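Local coordinates for putative aliphatic sulfonates-binding protein (Escherichia coli, PDB 2X26), which probably binds aliphatic sulfonates in the periplasm and hands them to an ABC-type transporter for uptake, at residues Y194-G199 with R283-T288; E87-A92 with R173-G178; N182-F187 with A259-T264. One frame throughout, in Å; residues are numbered along the deposited sequence. Where two conformers were deposited one is given.

Interaction 1 of 3, residues Y194-G199 with R283-T288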
loop_
_atom_site.group_PDB
_atom_site.type_symbol
_atom_site.label_atom_id
_atom_site.label_comp_id
_atom_site.label_asym_id
_atom_site.label_seq_id
_atom_site.Cartn_x
_atom_site.Cartn_y
_atom_site.Cartn_z
ATOM N N TYR A 194 -3.467 -18.878 6.406
ATOM C CA TYR A 194 -2.456 -18.379 7.344
ATOM C C TYR A 194 -3.066 -17.409 8.322
ATOM O O TYR A 194 -2.703 -17.424 9.484
ATOM C CB TYR A 194 -1.316 -17.644 6.614
ATOM C CG TYR A 194 -0.104 -17.266 7.453
ATOM C CD1 TYR A 194 0.957 -18.163 7.616
ATOM C CD2 TYR A 194 -0.000 -16.009 8.069
ATOM C CE1 TYR A 194 2.099 -17.834 8.366
ATOM C CE2 TYR A 194 1.140 -15.679 8.858
ATOM C CZ TYR A 194 2.188 -16.584 8.987
ATOM O OH TYR A 194 3.335 -16.254 9.707
ATOM N N ALA A 195 -3.970 -16.562 7.837
ATOM C CA ALA A 195 -4.621 -15.589 8.705
ATOM C C ALA A 195 -5.511 -16.340 9.732
ATOM O O ALA A 195 -5.515 -15.975 10.918
ATOM C CB ALA A 195 -5.443 -14.644 7.870
ATOM N N GLU A 196 -6.241 -17.362 9.262
ATOM C CA GLU A 196 -7.151 -18.092 10.151
ATOM C C GLU A 196 -6.420 -18.920 11.206
ATOM O O GLU A 196 -6.884 -19.007 12.360
ATOM C CB GLU A 196 -8.149 -18.923 9.340
ATOM C CG GLU A 196 -9.166 -18.038 8.605
ATOM C CD GLU A 196 -10.270 -17.552 9.533
ATOM O OE1 GLU A 196 -10.553 -18.252 10.531
ATOM O OE2 GLU A 196 -10.854 -16.484 9.257
ATOM N N LYS A 197 -5.276 -19.486 10.830
ATOM C CA LYS A 197 -4.445 -20.282 11.714
ATOM C C LYS A 197 -3.692 -19.415 12.708
ATOM O O LYS A 197 -3.365 -19.881 13.806
ATOM C CB LYS A 197 -3.403 -21.035 10.884
ATOM C CG LYS A 197 -2.519 -21.903 11.744
ATOM C CD LYS A 197 -1.894 -23.035 10.985
ATOM C CE LYS A 197 -1.804 -24.268 11.909
ATOM N NZ LYS A 197 -1.038 -25.391 11.285
ATOM N N ASN A 198 -3.352 -18.182 12.304
ATOM C CA ASN A 198 -2.447 -17.356 13.108
ATOM C C ASN A 198 -3.047 -15.991 13.468
ATOM O O ASN A 198 -2.349 -14.977 13.487
ATOM C CB ASN A 198 -1.102 -17.160 12.384
ATOM C CG ASN A 198 -0.410 -18.488 12.062
ATOM O OD1 ASN A 198 0.041 -19.165 12.962
ATOM N ND2 ASN A 198 -0.311 -18.842 10.772
ATOM N N GLY A 199 -4.327 -15.992 13.826
ATOM C CA GLY A 199 -5.077 -14.732 14.027
ATOM C C GLY A 199 -4.489 -13.782 15.044
ATOM O O GLY A 199 -4.309 -12.601 14.745
ATOM N N ARG A 283 -13.365 -11.151 0.572
ATOM C CA ARG A 283 -11.923 -11.171 0.793
ATOM C C ARG A 283 -11.499 -10.416 2.054
ATOM O O ARG A 283 -10.307 -10.275 2.287
ATOM C CB ARG A 283 -11.164 -10.589 -0.416
ATOM C CG ARG A 283 -11.395 -11.320 -1.740
ATOM C CD ARG A 283 -10.895 -12.764 -1.711
ATOM N NE ARG A 283 -10.519 -13.217 -3.060
ATOM C CZ ARG A 283 -11.379 -13.587 -4.009
ATOM N NH1 ARG A 283 -12.689 -13.532 -3.794
ATOM N NH2 ARG A 283 -10.927 -13.991 -5.200
ATOM N N ILE A 284 -12.456 -9.915 2.845
ATOM C CA ILE A 284 -12.135 -9.212 4.081
ATOM C C ILE A 284 -11.989 -10.223 5.230
ATOM O O ILE A 284 -12.879 -11.048 5.445
ATOM C CB ILE A 284 -13.137 -8.052 4.338
ATOM C CG1 ILE A 284 -12.823 -6.929 3.343
ATOM C CG2 ILE A 284 -12.991 -7.494 5.745
ATOM C CD1 ILE A 284 -13.835 -5.862 3.277
ATOM N N TRP A 285 -10.830 -10.219 5.897
ATOM C CA TRP A 285 -10.613 -11.077 7.054
ATOM C C TRP A 285 -11.214 -10.424 8.284
ATOM O O TRP A 285 -10.892 -9.254 8.606
ATOM C CB TRP A 285 -9.132 -11.378 7.249
ATOM C CG TRP A 285 -8.791 -12.251 8.459
ATOM C CD1 TRP A 285 -9.152 -13.539 8.657
ATOM C CD2 TRP A 285 -8.018 -11.859 9.615
ATOM N NE1 TRP A 285 -8.665 -13.995 9.879
ATOM C CE2 TRP A 285 -7.951 -12.982 10.474
ATOM C CE3 TRP A 285 -7.370 -10.664 9.996
ATOM C CZ2 TRP A 285 -7.252 -12.961 11.702
ATOM C CZ3 TRP A 285 -6.669 -10.621 11.217
ATOM C CH2 TRP A 285 -6.620 -11.773 12.069
ATOM N N GLN A 286 -12.158 -11.145 8.901
ATOM C CA GLN A 286 -12.665 -10.781 10.223
ATOM C C GLN A 286 -11.658 -11.282 11.263
ATOM O O GLN A 286 -11.386 -12.494 11.349
ATOM C CB GLN A 286 -14.048 -11.397 10.443
ATOM C CG GLN A 286 -15.082 -10.899 9.443
ATOM C CD GLN A 286 -15.474 -9.449 9.690
ATOM O OE1 GLN A 286 -16.090 -9.144 10.711
ATOM N NE2 GLN A 286 -15.137 -8.549 8.753
ATOM N N PRO A 287 -11.079 -10.355 12.043
ATOM C CA PRO A 287 -10.016 -10.771 12.932
ATOM C C PRO A 287 -10.520 -11.809 13.950
ATOM O O PRO A 287 -11.649 -11.691 14.464
ATOM C CB PRO A 287 -9.583 -9.468 13.605
ATOM C CG PRO A 287 -9.949 -8.417 12.623
ATOM C CD PRO A 287 -11.172 -8.871 11.933
ATOM N N THR A 288 -9.693 -12.824 14.175
ATOM C CA THR A 288 -9.972 -13.892 15.122
ATOM C C THR A 288 -8.715 -14.109 15.903
ATOM O O THR A 288 -7.625 -13.636 15.533
ATOM C CB THR A 288 -10.271 -15.200 14.400
ATOM O OG1 THR A 288 -9.174 -15.513 13.508
ATOM C CG2 THR A 288 -11.564 -15.091 13.618
HETATM O O HOH W 1 -12.305 -14.747 10.243
HETATM O O HOH W 2 -7.112 -17.158 14.189
#
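Trp285 lays its indole against the end of helix 192-197 and the start of helix 199-218, where Ala195 lies over its face and Gly199 meets its far rim. CB leaves the backbone toward the helix, and with CG anti to the backbone N (chi1 179°) the ring is carried forward to it. The five-membered ring lies beneath Ala195 CB, which stands 3.9 Å from its centroid and 9° off the normal, a CH-pi contact over the face. On the opposite face sits Pro287 CA, so the loop folds back on its own indole. Along the pyrrole edge, CD1 and NE1 meet the Glu196 carboxylate, turned 81° from the ring plane; Glu196 was modelled in two conformers, so the 3.4 Å from its OE2 to Trp285 NE1 is doubtful.

Val75 and Val77 of strand 74-80 also touch this indole. The loop thus ties helix 192-197 to the outer strand of the first five-stranded sheet in a two-lobed fold common to periplasmic binding proteins.

Farther out, Trp285 CZ2 comes within 3.6 Å of Ala195 O, and at the tip Trp285 CH2 lies 3.6 Å from Gly199 O, near the ring plane. Beside this rim the two backbone segments close up, Gly199 CA making a C-H...O contact of 3.2 Å with Thr288 O. Water bridges the polar margin: one molecule donates to Glu196 O at 2.6 Å and hydrogen-bonds Thr288 OG1 at 2.7 Å.

Interaction 2 of 3, residues E87-A92 with R173-G178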
loop_
_atom_site.group_PDB
_atom_site.type_symbol
_atom_site.label_atom_id
_atom_site.label_comp_id
_atom_site.label_asym_id
_atom_site.label_seq_id
_atom_site.Cartn_x
_atom_site.Cartn_y
_atom_site.Cartn_z
ATOM N N GLU A 87 -0.581 11.833 -3.329
ATOM C CA GLU A 87 -0.939 11.310 -4.662
ATOM C C GLU A 87 -1.437 12.522 -5.479
ATOM O O GLU A 87 -2.416 13.107 -5.126
ATOM C CB GLU A 87 -2.030 10.239 -4.459
ATOM C CG GLU A 87 -2.448 9.457 -5.704
ATOM C CD GLU A 87 -1.599 8.179 -5.872
ATOM O OE1 GLU A 87 -1.412 7.480 -4.853
ATOM O OE2 GLU A 87 -1.145 7.904 -6.999
ATOM N N VAL A 88 -0.741 12.899 -6.555
ATOM C CA VAL A 88 -0.963 14.206 -7.220
ATOM C C VAL A 88 -0.991 14.210 -8.750
ATOM O O VAL A 88 -0.489 13.285 -9.395
ATOM C CB VAL A 88 0.129 15.199 -6.760
ATOM C CG1 VAL A 88 0.103 15.352 -5.230
ATOM C CG2 VAL A 88 1.542 14.737 -7.277
ATOM N N ILE A 89 -1.592 15.262 -9.322
ATOM C CA ILE A 89 -1.354 15.649 -10.705
ATOM C C ILE A 89 -0.506 16.925 -10.691
ATOM O O ILE A 89 -0.903 17.936 -10.060
ATOM C CB ILE A 89 -2.693 15.914 -11.432
ATOM C CG1 ILE A 89 -3.572 14.674 -11.398
ATOM C CG2 ILE A 89 -2.453 16.402 -12.895
ATOM C CD1 ILE A 89 -5.017 14.894 -12.015
ATOM N N LEU A 90 0.658 16.861 -11.327
ATOM C CA LEU A 90 1.558 17.992 -11.396
ATOM C C LEU A 90 1.513 18.659 -12.730
ATOM O O LEU A 90 1.446 17.995 -13.767
ATOM C CB LEU A 90 2.996 17.527 -11.215
ATOM C CG LEU A 90 3.399 16.933 -9.873
ATOM C CD1 LEU A 90 4.798 16.355 -10.032
ATOM C CD2 LEU A 90 3.373 18.004 -8.730
ATOM N N VAL A 91 1.630 19.976 -12.701
ATOM C CA VAL A 91 1.837 20.754 -13.929
ATOM C C VAL A 91 2.969 21.680 -13.654
ATOM O O VAL A 91 3.373 21.797 -12.502
ATOM C CB VAL A 91 0.577 21.569 -14.338
ATOM C CG1 VAL A 91 -0.568 20.596 -14.666
ATOM C CG2 VAL A 91 0.123 22.488 -13.165
ATOM N N ALA A 92 3.490 22.349 -14.686
ATOM C CA ALA A 92 4.529 23.371 -14.458
ATOM C C ALA A 92 3.931 24.561 -13.711
ATOM O O ALA A 92 2.754 24.886 -13.951
ATOM C CB ALA A 92 5.158 23.806 -15.819
ATOM N N ARG A 173 3.895 22.474 -9.756
ATOM C CA ARG A 173 2.774 22.831 -8.922
ATOM C C ARG A 173 1.770 21.664 -8.928
ATOM O O ARG A 173 1.543 20.970 -9.953
ATOM C CB ARG A 173 2.189 24.151 -9.456
ATOM C CG ARG A 173 0.693 24.358 -9.422
ATOM C CD ARG A 173 0.349 25.835 -9.698
ATOM N NE ARG A 173 0.268 26.206 -11.104
ATOM C CZ ARG A 173 -0.759 25.959 -11.923
ATOM N NH1 ARG A 173 -1.826 25.289 -11.521
ATOM N NH2 ARG A 173 -0.683 26.361 -13.184
ATOM N N VAL A 174 1.229 21.396 -7.765
ATOM C CA VAL A 174 0.145 20.408 -7.652
ATOM C C VAL A 174 -1.148 21.021 -8.232
ATOM O O VAL A 174 -1.674 21.998 -7.689
ATOM C CB VAL A 174 -0.014 19.978 -6.205
ATOM C CG1 VAL A 174 -1.280 19.114 -6.001
ATOM C CG2 VAL A 174 1.201 19.206 -5.754
ATOM N N LEU A 175 -1.647 20.465 -9.332
ATOM C CA LEU A 175 -2.950 20.865 -9.887
ATOM C C LEU A 175 -4.096 20.267 -9.074
ATOM O O LEU A 175 -5.156 20.885 -8.900
ATOM C CB LEU A 175 -3.051 20.377 -11.332
ATOM C CG LEU A 175 -4.324 20.736 -12.101
ATOM C CD1 LEU A 175 -4.277 22.173 -12.425
ATOM C CD2 LEU A 175 -4.371 19.867 -13.344
ATOM N N LYS A 176 -3.887 19.053 -8.588
ATOM C CA LYS A 176 -4.956 18.307 -7.918
ATOM C C LYS A 176 -4.308 17.243 -7.059
ATOM O O LYS A 176 -3.396 16.602 -7.514
ATOM C CB LYS A 176 -5.848 17.672 -8.999
ATOM C CG LYS A 176 -7.001 16.825 -8.498
ATOM C CD LYS A 176 -7.966 17.632 -7.737
ATOM C CE LYS A 176 -9.182 16.742 -7.461
ATOM N NZ LYS A 176 -10.192 17.473 -6.702
ATOM N N ASP A 177 -4.758 17.085 -5.813
ATOM C CA ASP A 177 -4.324 15.902 -5.034
ATOM C C ASP A 177 -5.549 15.054 -4.710
ATOM O O ASP A 177 -6.654 15.315 -5.220
ATOM C CB ASP A 177 -3.486 16.284 -3.802
ATOM C CG ASP A 177 -4.297 16.990 -2.720
ATOM O OD1 ASP A 177 -5.562 16.939 -2.724
ATOM O OD2 ASP A 177 -3.681 17.600 -1.816
ATOM N N GLY A 178 -5.378 14.046 -3.867
ATOM C CA GLY A 178 -6.474 13.084 -3.681
ATOM C C GLY A 178 -7.511 13.493 -2.665
ATOM O O GLY A 178 -8.394 12.670 -2.299
#
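Ile89 faces two residues at once, Leu175 and Lys176, and that doubling is a classic beta bulge between antiparallel strands. Ile89 N donates to Lys176 O at 2.9 Å, while Ile89 O takes its hydrogen bond from Leu175 N at 2.7 Å, the more bent of the two (146° at the hydrogen). Past the bulge the register is regular again: Val91 and Arg173 form a hydrogen-bonded pair with Val91 N to Arg173 O and Arg173 N to Val91 O both 2.9 Å.

Side chains divide between the faces. With the extra residue of the bulge comes Leu175, whose CD2 rests against both Ile89 CG2 and Val91 CG1, at 4.0 and 4.1 Å. Next to it Val91 CG2 stands 3.7 Å above the guanidinium plane of Arg173, over its centre; a bend at chi3 (85°) folds the arginine back across the methyl. The other face holds Val88, Leu90 and Val174, with Val174 CG2 3.9 Å from Leu90 CD2.

A second shell fixes these groups. Tyr163 of helix 162-169 packs on Val88, Leu90 and Val174, whereas helix 115-126 backs Ile89. Arg173 is hydrogen-bonded through NE to Glu93 O and through NH2 to Ile97 O, which sets the turn of its guanidinium over Val91. Lys176 NZ is hydrogen-bonded to Gln126 OE1, and Glu87 OE2 accepts from Ser115 OG.

Strand 172-177 is an outer strand of the second lobe's sheet, and its bulge lets it stay hydrogen-bonded to strand 87-92 while shifting register. Two backbone carbonyls grip the guanidinium through NE and NH2, which probably helps to stabilise its charge and to hold the group with one face against the Val91 methyl.

Interaction 3 of 3, residues N182-F187 with A259-T264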
loop_
_atom_site.group_PDB
_atom_site.type_symbol
_atom_site.label_atom_id
_atom_site.label_comp_id
_atom_site.label_asym_id
_atom_site.label_seq_id
_atom_site.Cartn_x
_atom_site.Cartn_y
_atom_site.Cartn_z
ATOM N N ASN A 182 -12.056 10.956 -1.990
ATOM C CA ASN A 182 -12.442 9.855 -1.073
ATOM C C ASN A 182 -11.664 8.580 -1.353
ATOM O O ASN A 182 -12.191 7.559 -1.810
ATOM C CB ASN A 182 -13.957 9.597 -1.045
ATOM C CG ASN A 182 -14.731 10.739 -0.431
ATOM O OD1 ASN A 182 -14.253 11.879 -0.380
ATOM N ND2 ASN A 182 -15.943 10.446 0.036
ATOM N N GLN A 183 -10.377 8.656 -1.065
ATOM C CA GLN A 183 -9.513 7.523 -1.217
ATOM C C GLN A 183 -9.690 6.418 -0.151
ATOM O O GLN A 183 -10.246 6.620 0.921
ATOM C CB GLN A 183 -8.100 8.047 -1.292
ATOM C CG GLN A 183 -7.874 8.927 -2.509
ATOM C CD GLN A 183 -6.425 9.213 -2.709
ATOM O OE1 GLN A 183 -5.753 9.631 -1.775
ATOM N NE2 GLN A 183 -5.913 8.972 -3.912
ATOM N N THR A 184 -9.189 5.224 -0.453
ATOM C CA THR A 184 -9.478 4.029 0.367
ATOM C C THR A 184 -8.463 3.713 1.480
ATOM O O THR A 184 -8.832 3.379 2.618
ATOM C CB THR A 184 -9.503 2.839 -0.597
ATOM O OG1 THR A 184 -10.552 3.076 -1.527
ATOM C CG2 THR A 184 -9.763 1.482 0.148
ATOM N N GLY A 185 -7.187 3.812 1.141
ATOM C CA GLY A 185 -6.141 3.466 2.112
ATOM C C GLY A 185 -5.212 2.394 1.512
ATOM O O GLY A 185 -5.411 1.982 0.383
ATOM N N SER A 186 -4.172 1.988 2.244
ATOM C CA SER A 186 -3.323 0.893 1.742
ATOM C C SER A 186 -3.551 -0.308 2.608
ATOM O O SER A 186 -4.121 -0.215 3.716
ATOM C CB SER A 186 -1.843 1.259 1.749
ATOM O OG SER A 186 -1.460 1.773 3.019
ATOM N N PHE A 187 -3.137 -1.460 2.118
ATOM C CA PHE A 187 -3.563 -2.718 2.763
ATOM C C PHE A 187 -2.453 -3.668 3.163
ATOM O O PHE A 187 -1.312 -3.578 2.664
ATOM C CB PHE A 187 -4.480 -3.494 1.838
ATOM C CG PHE A 187 -5.811 -2.835 1.618
ATOM C CD1 PHE A 187 -6.804 -2.853 2.617
ATOM C CD2 PHE A 187 -6.053 -2.195 0.426
ATOM C CE1 PHE A 187 -8.093 -2.279 2.387
ATOM C CE2 PHE A 187 -7.324 -1.564 0.170
ATOM C CZ PHE A 187 -8.345 -1.606 1.162
ATOM N N ALA A 259 -16.649 -0.862 1.124
ATOM C CA ALA A 259 -17.472 -0.241 0.106
ATOM C C ALA A 259 -16.642 0.632 -0.809
ATOM O O ALA A 259 -16.903 0.669 -2.028
ATOM C CB ALA A 259 -18.618 0.577 0.746
ATOM N N LEU A 260 -15.669 1.371 -0.251
ATOM C CA LEU A 260 -14.793 2.208 -1.137
ATOM C C LEU A 260 -13.957 1.323 -2.034
ATOM O O LEU A 260 -13.760 1.630 -3.217
ATOM C CB LEU A 260 -13.865 3.168 -0.376
ATOM C CG LEU A 260 -14.609 4.196 0.462
ATOM C CD1 LEU A 260 -13.679 4.766 1.544
ATOM C CD2 LEU A 260 -15.161 5.302 -0.468
ATOM N N GLN A 261 -13.450 0.224 -1.470
ATOM C CA GLN A 261 -12.601 -0.691 -2.285
ATOM C C GLN A 261 -13.488 -1.336 -3.351
ATOM O O GLN A 261 -13.035 -1.552 -4.492
ATOM C CB GLN A 261 -11.887 -1.730 -1.408
ATOM C CG GLN A 261 -10.959 -2.700 -2.130
ATOM C CD GLN A 261 -9.704 -2.080 -2.652
ATOM O OE1 GLN A 261 -9.536 -0.860 -2.695
ATOM N NE2 GLN A 261 -8.768 -2.932 -2.986
ATOM N N GLN A 262 -14.756 -1.612 -3.004
ATOM C CA GLN A 262 -15.661 -2.229 -4.008
ATOM C C GLN A 262 -15.884 -1.271 -5.166
ATOM O O GLN A 262 -15.859 -1.704 -6.345
ATOM C CB GLN A 262 -17.006 -2.651 -3.397
ATOM C CG GLN A 262 -17.914 -3.462 -4.378
ATOM C CD GLN A 262 -17.258 -4.750 -4.817
ATOM O OE1 GLN A 262 -17.051 -5.651 -3.996
ATOM N NE2 GLN A 262 -16.920 -4.859 -6.114
ATOM N N GLN A 263 -16.074 0.020 -4.846
ATOM C CA GLN A 263 -16.260 1.055 -5.868
ATOM C C GLN A 263 -15.078 1.037 -6.859
ATOM O O GLN A 263 -15.256 1.086 -8.091
ATOM C CB GLN A 263 -16.393 2.459 -5.221
ATOM C CG GLN A 263 -17.800 2.894 -4.737
ATOM C CD GLN A 263 -17.744 4.038 -3.700
ATOM O OE1 GLN A 263 -16.946 4.972 -3.815
ATOM N NE2 GLN A 263 -18.583 3.946 -2.679
ATOM N N THR A 264 -13.855 0.991 -6.325
ATOM C CA THR A 264 -12.673 0.997 -7.194
ATOM C C THR A 264 -12.601 -0.283 -8.051
ATOM O O THR A 264 -12.241 -0.256 -9.249
ATOM C CB THR A 264 -11.379 1.150 -6.369
ATOM O OG1 THR A 264 -11.483 2.368 -5.596
ATOM C CG2 THR A 264 -10.147 1.232 -7.308
HETATM O O HOH W 3 -9.687 1.752 -3.678
#
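Thr184 packs against Leu260 and Gln261 where the chain crosses between the two lobes of this periplasmic binding protein fold, passing from strand 172-177 of one sheet to strand 186-191 of the other; helix 255-270 lies alongside the crossover. The close-fitting part centres on Thr184, whose OG1 sits 3.5 Å from Leu260 CB and whose CG2 reaches Gln261 OE1 at 3.7 Å. A bend at chi2 (70°) turns the Gln261 amide toward the chain. Gln261 OE1 approaches the Phe187 ring at its edge, 3.7 Å from Phe187 CE2, with amide and ring planes 61° apart, while Gln261 NE2 is held by Asp61 O and Tyr76 OH. Replacing Gln261 by an alanine removes the amide, which would probably leave Asp61 O and Tyr76 OH without this partner and open a gap at the Phe187 edge. Toward Asn182, an exposed residue, the fit is slacker: the two methyls of Leu260 come no nearer than 4.0 Å, CD1 to Gln183 O and CD2 to Asn182 O. Direct hydrogen bonds between the segments are absent, and one water does that work, accepting from Thr184 OG1 and from Thr264 OG1, both at 2.7 Å, and donating to Gln261 OE1 at 2.8 Å.

Overall arrangement
The three contacts are spread across both lobes of the binding protein. Interactions 1 and 2 lie on opposite sides of the chain's centre, their centres 38 Å apart, and interaction 3 sits between them, about 20 Å from each centre to centre. Interaction 2 belongs to the second five-stranded sheet and closes along the chain before the other two open. Segment 182-187 then carries the chain to the first sheet, where strand 186-191 leads directly into helix 192-197 of interaction 1. Interactions 1 and 3 alternate in sequence, so the C-terminal part returns to both. Gln183 of interaction 3 packs on Gly178 and Glu87 of interaction 2, so the crossover rests against the lobe it leaves.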